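PDB 3SG0: extracellular ligand-binding receptor from Rhodopseudomonas palustris, which probably serves as the periplasmic solute-binding component of an ABC-type transport system, binding aromatic acids such as the benzoylformate (phenylglyoxylate) held in its interdomain cleft. Local coordinates for residues Val162-Phe167 with Thr191-Tyr196; Leu229-Leu234 with Lys260-Ala265; Ala250-Ile255 with Gly380-Lys385. All coordinates share one frame; numbering follows the deposited sequence.

Interaction 1: Val162-Phe167 with Thr191-Tyr196; sequences VGYIGF and TTHEVY
The first beta-alpha-beta unit of the parallel sheet is closed here: strand 161-167, helix 170-186 and the edge strand 189-196, part of one lobe of a periplasmic binding protein. Ile-165 and Glu-194, Gly-166 and Val-195, and Phe-167 and Tyr-196 pair in parallel register. Gly-166 N donates to Glu-194 O (3.0 Å), and Tyr-196 N returns the bond to Gly-166 O. The regular pairing gives way near Thr-192, where a side chain enters the backbone pattern. With chi1 at 63°, Thr-192 OG1 sits between its own N and carbonyl carbon and donates to Tyr-164 O at 2.8 Å. Glu-194 N reaches the same oxygen at 3.1 Å from the other face of the carbonyl plane, so two donors grip Tyr-164 O. Before this break, Thr-191 N binds Val-162 O.

Ile-165 lies on the same face of the sheet as Glu-194, and its CG1 packs on Tyr-196 CD2. On the other face, the Tyr-164 ring lies alongside His-193, whose NE2 is bound by Glu-173. At the C-terminal ends of the strands the Tyr-196 hydroxyl is hydrogen-bonded to Ser-222 and Pro-226 O, while Phe-167, next to the ligand-binding Arg-198, lays CD1 over one face of the Tyr-196 ring. The two ring planes are 53° apart, and Phe-167 CE1 comes within 3.6 Å of Tyr-196 CZ.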
# COMPACT_ATOMS: atom_id res chain seq x y z
N VAL A 162 10.12 -21.12 10.76
CA VAL A 162 10.13 -19.96 9.87
C VAL A 162 10.88 -18.81 10.53
O VAL A 162 10.49 -18.35 11.60
CB VAL A 162 8.70 -19.53 9.51
CG1 VAL A 162 8.72 -18.31 8.59
CG2 VAL A 162 7.94 -20.68 8.85
N GLY A 163 11.96 -18.36 9.91
CA GLY A 163 12.69 -17.20 10.40
C GLY A 163 11.93 -15.92 10.08
O GLY A 163 11.06 -15.92 9.21
N TYR A 164 12.26 -14.84 10.77
CA TYR A 164 11.60 -13.56 10.52
C TYR A 164 12.56 -12.39 10.62
O TYR A 164 13.31 -12.26 11.60
CB TYR A 164 10.44 -13.35 11.50
CG TYR A 164 9.75 -12.02 11.32
CD1 TYR A 164 10.28 -10.86 11.89
CD2 TYR A 164 8.59 -11.91 10.56
CE1 TYR A 164 9.66 -9.63 11.70
CE2 TYR A 164 7.97 -10.70 10.38
CZ TYR A 164 8.51 -9.56 10.95
OH TYR A 164 7.86 -8.37 10.74
N ILE A 165 12.51 -11.51 9.62
CA ILE A 165 13.11 -10.19 9.73
C ILE A 165 12.14 -9.19 9.12
O ILE A 165 11.52 -9.47 8.09
CB ILE A 165 14.50 -10.10 9.05
CG1 ILE A 165 15.10 -8.70 9.22
CG2 ILE A 165 14.43 -10.50 7.57
CD1 ILE A 165 16.54 -8.58 8.75
N GLY A 166 11.99 -8.03 9.74
CA GLY A 166 11.09 -7.03 9.20
C GLY A 166 11.48 -5.65 9.66
O GLY A 166 12.36 -5.49 10.52
N PHE A 167 10.85 -4.63 9.09
CA PHE A 167 11.13 -3.27 9.50
C PHE A 167 10.76 -3.07 10.96
O PHE A 167 9.74 -3.58 11.44
CB PHE A 167 10.31 -2.27 8.69
CG PHE A 167 10.77 -2.06 7.26
CD1 PHE A 167 12.09 -2.23 6.86
CD2 PHE A 167 9.84 -1.64 6.33
CE1 PHE A 167 12.46 -1.99 5.53
CE2 PHE A 167 10.20 -1.39 5.02
CZ PHE A 167 11.50 -1.55 4.61
N THR A 191 11.04 -18.58 14.40
CA THR A 191 12.28 -18.84 15.12
C THR A 191 13.01 -17.57 15.58
O THR A 191 13.89 -17.63 16.44
CB THR A 191 13.27 -19.65 14.27
OG1 THR A 191 13.74 -18.84 13.18
CG2 THR A 191 12.62 -20.91 13.75
N THR A 192 12.66 -16.43 14.98
CA THR A 192 13.29 -15.16 15.34
C THR A 192 12.29 -14.03 15.25
O THR A 192 11.20 -14.18 14.70
CB THR A 192 14.47 -14.78 14.41
OG1 THR A 192 14.00 -14.59 13.07
CG2 THR A 192 15.57 -15.83 14.43
N HIS A 193 12.70 -12.88 15.79
CA HIS A 193 12.00 -11.62 15.59
C HIS A 193 13.06 -10.56 15.34
O HIS A 193 13.29 -9.68 16.18
CB HIS A 193 11.15 -11.27 16.81
CG HIS A 193 10.34 -10.02 16.65
ND1 HIS A 193 9.60 -9.48 17.68
CD2 HIS A 193 10.15 -9.20 15.59
CE1 HIS A 193 8.99 -8.38 17.26
NE2 HIS A 193 9.32 -8.19 16.00
N GLU A 194 13.73 -10.64 14.19
CA GLU A 194 14.77 -9.68 13.85
C GLU A 194 14.14 -8.49 13.16
O GLU A 194 13.13 -8.63 12.44
CB GLU A 194 15.83 -10.31 12.95
CG GLU A 194 16.63 -11.41 13.64
CD GLU A 194 17.37 -10.91 14.86
OE1 GLU A 194 18.11 -9.92 14.76
OE2 GLU A 194 17.21 -11.52 15.94
N VAL A 195 14.74 -7.32 13.36
CA VAL A 195 14.24 -6.11 12.74
C VAL A 195 15.39 -5.28 12.16
O VAL A 195 16.55 -5.45 12.54
CB VAL A 195 13.41 -5.24 13.73
CG1 VAL A 195 12.18 -6.01 14.21
CG2 VAL A 195 14.26 -4.77 14.89
N TYR A 196 15.05 -4.38 11.24
CA TYR A 196 15.99 -3.42 10.71
C TYR A 196 15.27 -2.16 10.32
O TYR A 196 14.05 -2.17 10.13
CB TYR A 196 16.80 -3.99 9.53
CG TYR A 196 16.11 -4.15 8.19
CD1 TYR A 196 16.56 -3.44 7.07
CD2 TYR A 196 15.09 -5.08 8.00
CE1 TYR A 196 15.99 -3.62 5.82
CE2 TYR A 196 14.51 -5.26 6.76
CZ TYR A 196 14.97 -4.54 5.67
OH TYR A 196 14.40 -4.74 4.43

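Interaction 2: Leu229-Leu234 with Lys260-Ala265; sequences LPQKAL and KDVEGA
Late bends in the Lys-232 chain, at chi3 (91°) and chi4, turn its ammonium to Asp-261 OD2, while Gln-231 leaves the helix with CG anti to N (chi1 -179°), then bends at chi2 to bring its amide to the same loop. The contact joins helix 228-236, which packs on the parallel sheet of the alpha/beta lobe, to the loop between helix 252-258 and strand 266-269, a loop that ends in a type II beta turn from Val-262 to Ala-265.

Gly-264 takes the positive-phi position of this turn, and Ala-265 N closes it on Val-262 O at 3.0 Å. Ala-265 faces the helix, with its CB 4.0 Å from Gln-231 NE2. Val-262 crosses the glutamine side chain at about a right angle and lays CG1 3.8 Å from Gln-231 CD. The amide is held mainly through OE1, which accepts from Gln-245; its NE2 makes a weak, bent bond to Asp-261 O at 3.1 Å. Asp-261 thus meets two successive helix residues, by its backbone carbonyl and by its carboxylate.

The salt bridge is the stronger polar link: Lys-232 NZ approaches Asp-261 OD2 at 2.7 Å on the anti side of the carboxylate, 27° out of its plane, and Lys-232 CE follows at 3.3 Å from that oxygen.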
# COMPACT_ATOMS: atom_id res chain seq x y z
N LEU A 229 17.78 -6.16 0.27
CA LEU A 229 18.94 -6.41 1.12
C LEU A 229 18.85 -7.70 1.95
O LEU A 229 19.74 -8.55 1.88
CB LEU A 229 19.20 -5.20 2.01
CG LEU A 229 20.28 -5.34 3.08
CD1 LEU A 229 21.63 -5.65 2.45
CD2 LEU A 229 20.36 -4.09 3.94
N PRO A 230 17.79 -7.87 2.76
CA PRO A 230 17.76 -9.11 3.55
C PRO A 230 17.68 -10.38 2.70
O PRO A 230 18.23 -11.40 3.10
CB PRO A 230 16.50 -8.95 4.42
CG PRO A 230 15.69 -7.87 3.73
CD PRO A 230 16.69 -6.96 3.10
N GLN A 231 17.00 -10.33 1.56
CA GLN A 231 16.89 -11.51 0.72
C GLN A 231 18.24 -11.87 0.09
O GLN A 231 18.65 -13.03 0.11
CB GLN A 231 15.79 -11.34 -0.34
CG GLN A 231 15.63 -12.57 -1.21
CD GLN A 231 14.19 -12.87 -1.59
OE1 GLN A 231 13.28 -12.08 -1.32
NE2 GLN A 231 13.99 -14.02 -2.20
N LYS A 232 18.93 -10.87 -0.45
CA LYS A 232 20.27 -11.10 -0.98
C LYS A 232 21.23 -11.58 0.11
O LYS A 232 22.06 -12.45 -0.13
CB LYS A 232 20.82 -9.84 -1.64
CG LYS A 232 20.21 -9.53 -3.00
CD LYS A 232 20.94 -8.38 -3.69
CE LYS A 232 22.07 -8.88 -4.57
NZ LYS A 232 21.56 -9.59 -5.77
N ALA A 233 21.14 -11.00 1.30
CA ALA A 233 22.04 -11.38 2.38
C ALA A 233 21.82 -12.84 2.79
O ALA A 233 22.78 -13.58 3.00
CB ALA A 233 21.87 -10.45 3.58
N LEU A 234 20.56 -13.26 2.87
CA LEU A 234 20.26 -14.65 3.16
C LEU A 234 20.85 -15.57 2.10
O LEU A 234 21.50 -16.58 2.43
CB LEU A 234 18.75 -14.86 3.27
CG LEU A 234 18.12 -14.39 4.58
CD1 LEU A 234 16.64 -14.13 4.41
CD2 LEU A 234 18.37 -15.41 5.68
N LYS A 260 18.52 -12.77 -9.56
CA LYS A 260 18.33 -14.19 -9.29
C LYS A 260 18.03 -14.47 -7.82
O LYS A 260 17.38 -15.45 -7.49
CB LYS A 260 19.54 -15.00 -9.76
CG LYS A 260 20.74 -14.95 -8.82
CD LYS A 260 21.96 -15.61 -9.46
CE LYS A 260 23.06 -15.85 -8.44
NZ LYS A 260 22.73 -16.98 -7.52
N ASP A 261 18.50 -13.59 -6.94
CA ASP A 261 18.29 -13.80 -5.51
C ASP A 261 16.82 -13.69 -5.08
O ASP A 261 16.43 -14.26 -4.05
CB ASP A 261 19.14 -12.84 -4.68
CG ASP A 261 20.63 -13.11 -4.81
OD1 ASP A 261 21.02 -14.29 -4.95
OD2 ASP A 261 21.41 -12.14 -4.77
N VAL A 262 16.01 -12.97 -5.85
CA VAL A 262 14.59 -12.83 -5.50
C VAL A 262 13.68 -13.71 -6.35
O VAL A 262 12.47 -13.77 -6.11
CB VAL A 262 14.11 -11.36 -5.50
CG1 VAL A 262 14.96 -10.54 -4.53
CG2 VAL A 262 14.12 -10.76 -6.91
N GLU A 263 14.24 -14.40 -7.33
CA GLU A 263 13.47 -15.37 -8.09
C GLU A 263 12.83 -16.36 -7.13
O GLU A 263 13.48 -16.84 -6.19
CB GLU A 263 14.37 -16.08 -9.10
CG GLU A 263 13.68 -17.14 -9.94
CD GLU A 263 12.76 -16.56 -11.01
OE1 GLU A 263 12.76 -15.33 -11.20
OE2 GLU A 263 12.04 -17.36 -11.65
N GLY A 264 11.55 -16.66 -7.34
CA GLY A 264 10.85 -17.60 -6.49
C GLY A 264 10.22 -17.01 -5.25
O GLY A 264 9.50 -17.72 -4.54
N ALA A 265 10.48 -15.74 -4.95
CA ALA A 265 9.84 -15.11 -3.81
C ALA A 265 8.32 -15.18 -3.97
O ALA A 265 7.80 -15.01 -5.08
CB ALA A 265 10.28 -13.66 -3.66

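Interaction 3: Ala250-Ile255 with Gly380-Lys385; sequences ATEEFI and GAFRLK
Van der Waals packing centres on the Phe-382 ring, which projects from the C-terminal strand 381-384 against the first turn of helix 252-258. Ile-255 CD1 stands 3.6 Å from the ring centroid, 13° off the normal, a CH-pi contact over the middle of one face. The isoleucine is extended at chi2 (178°), which carries CD1 out to the ring, while its other branch, CG2, meets Gly-380 O at 3.5 Å. Ala-250, just ahead of the helix, adds its backbone: its C lies 3.5 Å from Phe-382 CE2.

Polar atoms gather at the rim of the ring. Thr-251 O approaches Phe-382 CZ near the ring plane, and Glu-252 OE2 comes to 3.3 Å from Phe-382 CD2, also at the edge. The glutamate chain bends at chi2 (70°) to bring its carboxylate there, with the carboxylate and ring planes steeply inclined to each other. No direct hydrogen bond crosses the contact, but a water does: it donates to Glu-252 OE2 at 2.8 Å and accepts from Phe-382 N at 3.0 Å.

At the helix start, Thr-251 is the N-cap, its OG1 accepting from Glu-253 N at 3.0 Å, and Thr-251 O accepts from Phe-254 N.

The edge strand 381-384 of the small antiparallel sheet is thus packed against the N-terminal turn of helix 252-258. The aromatic face takes an aliphatic group, whereas the polarised C-H rim is turned to oxygens, a combination probably favourable electrostatically, and the bridging water supplies a partner for both the strand N-H and the carboxylate.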
# COMPACT_ATOMS: atom_id res chain seq x y z
N ALA A 250 6.06 -5.46 -4.53
CA ALA A 250 5.34 -5.74 -5.78
C ALA A 250 5.63 -4.75 -6.91
O ALA A 250 4.76 -4.49 -7.75
CB ALA A 250 3.85 -5.85 -5.50
N THR A 251 6.86 -4.24 -6.93
CA THR A 251 7.33 -3.34 -7.98
C THR A 251 8.41 -4.02 -8.82
O THR A 251 9.27 -4.73 -8.29
CB THR A 251 7.88 -2.02 -7.41
OG1 THR A 251 8.60 -1.35 -8.44
CG2 THR A 251 8.82 -2.25 -6.22
N GLU A 252 8.37 -3.81 -10.12
CA GLU A 252 9.41 -4.34 -10.99
C GLU A 252 10.81 -3.85 -10.59
O GLU A 252 11.81 -4.49 -10.94
CB GLU A 252 9.09 -4.07 -12.46
CG GLU A 252 8.02 -4.99 -13.04
CD GLU A 252 6.61 -4.73 -12.50
OE1 GLU A 252 6.32 -3.59 -12.08
OE2 GLU A 252 5.80 -5.68 -12.50
N GLU A 253 10.91 -2.74 -9.86
CA GLU A 253 12.21 -2.29 -9.37
C GLU A 253 12.85 -3.30 -8.42
O GLU A 253 14.07 -3.44 -8.37
CB GLU A 253 12.10 -0.94 -8.66
CG GLU A 253 11.65 0.20 -9.54
CD GLU A 253 11.65 1.53 -8.82
OE1 GLU A 253 12.61 1.79 -8.07
OE2 GLU A 253 10.70 2.31 -9.01
N PHE A 254 12.02 -3.98 -7.65
CA PHE A 254 12.48 -5.01 -6.73
C PHE A 254 13.02 -6.21 -7.51
O PHE A 254 14.05 -6.78 -7.16
CB PHE A 254 11.33 -5.42 -5.80
CG PHE A 254 11.64 -6.60 -4.91
CD1 PHE A 254 12.24 -6.42 -3.67
CD2 PHE A 254 11.31 -7.88 -5.31
CE1 PHE A 254 12.50 -7.51 -2.86
CE2 PHE A 254 11.57 -8.97 -4.50
CZ PHE A 254 12.17 -8.78 -3.27
N ILE A 255 12.32 -6.59 -8.57
CA ILE A 255 12.76 -7.70 -9.41
C ILE A 255 14.09 -7.36 -10.06
O ILE A 255 15.01 -8.19 -10.07
CB ILE A 255 11.72 -8.05 -10.50
CG1 ILE A 255 10.44 -8.58 -9.86
CG2 ILE A 255 12.29 -9.06 -11.51
CD1 ILE A 255 9.33 -8.90 -10.84
N GLY A 380 11.44 -13.49 -13.64
CA GLY A 380 11.56 -12.04 -13.63
C GLY A 380 10.27 -11.28 -13.82
O GLY A 380 10.29 -10.12 -14.24
N ALA A 381 9.14 -11.91 -13.49
CA ALA A 381 7.84 -11.23 -13.55
C ALA A 381 6.96 -11.69 -12.40
O ALA A 381 7.09 -12.81 -11.91
CB ALA A 381 7.15 -11.50 -14.88
N PHE A 382 6.05 -10.81 -11.97
CA PHE A 382 5.03 -11.18 -11.00
C PHE A 382 3.95 -12.03 -11.66
O PHE A 382 3.37 -11.65 -12.67
CB PHE A 382 4.41 -9.94 -10.36
CG PHE A 382 5.40 -9.11 -9.59
CD1 PHE A 382 6.04 -9.62 -8.47
CD2 PHE A 382 5.70 -7.82 -10.01
CE1 PHE A 382 6.96 -8.85 -7.77
CE2 PHE A 382 6.62 -7.05 -9.32
CZ PHE A 382 7.25 -7.56 -8.19
N ARG A 383 3.69 -13.19 -11.07
CA ARG A 383 2.72 -14.14 -11.61
C ARG A 383 1.81 -14.63 -10.49
O ARG A 383 2.22 -14.66 -9.33
CB ARG A 383 3.43 -15.35 -12.22
CG ARG A 383 4.48 -15.02 -13.28
CD ARG A 383 3.85 -14.42 -14.52
NE ARG A 383 2.82 -15.30 -15.08
CZ ARG A 383 3.05 -16.29 -15.93
NH1 ARG A 383 4.29 -16.55 -16.34
NH2 ARG A 383 2.05 -17.03 -16.37
N LEU A 384 0.59 -15.03 -10.83
CA LEU A 384 -0.20 -15.76 -9.85
C LEU A 384 0.49 -17.08 -9.52
O LEU A 384 0.87 -17.83 -10.42
CB LEU A 384 -1.61 -16.05 -10.38
CG LEU A 384 -2.59 -14.88 -10.35
CD1 LEU A 384 -3.93 -15.35 -10.90
CD2 LEU A 384 -2.76 -14.33 -8.95
N LYS A 385 0.66 -17.36 -8.24
CA LYS A 385 1.24 -18.63 -7.82
C LYS A 385 0.27 -19.76 -8.14
O LYS A 385 -0.92 -19.65 -7.85
CB LYS A 385 1.54 -18.62 -6.33
CG LYS A 385 2.13 -19.93 -5.80
CD LYS A 385 3.53 -20.15 -6.33
CE LYS A 385 4.12 -21.47 -5.84
NZ LYS A 385 3.50 -22.64 -6.53
O HOH W 1 6.28 -8.21 -13.48

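In the fold
Interactions 1 and 2 share helix 228-236: Pro-230 CD lies 3.4 Å from Tyr-196 OH and Pro-230 CB 4.1 Å from Ile-165 CG2, so the helix packs on the parallel sheet while Gln-231 and Lys-232 meet the loop 260-265. Interactions 2 and 3, whose centres are 13 Å apart, alternate along the chain and meet where Val-262 CG1 touches Phe-254 CZ at 3.5 Å. Interactions 1 and 3 do not touch, their nearest atoms being about 8 Å apart. Both approach the bound benzoylformate: the Phe-167 side chain is about 5 Å from it and that of Ala-250 about 7 Å, whereas interaction 2 lies away from the ligand pocket.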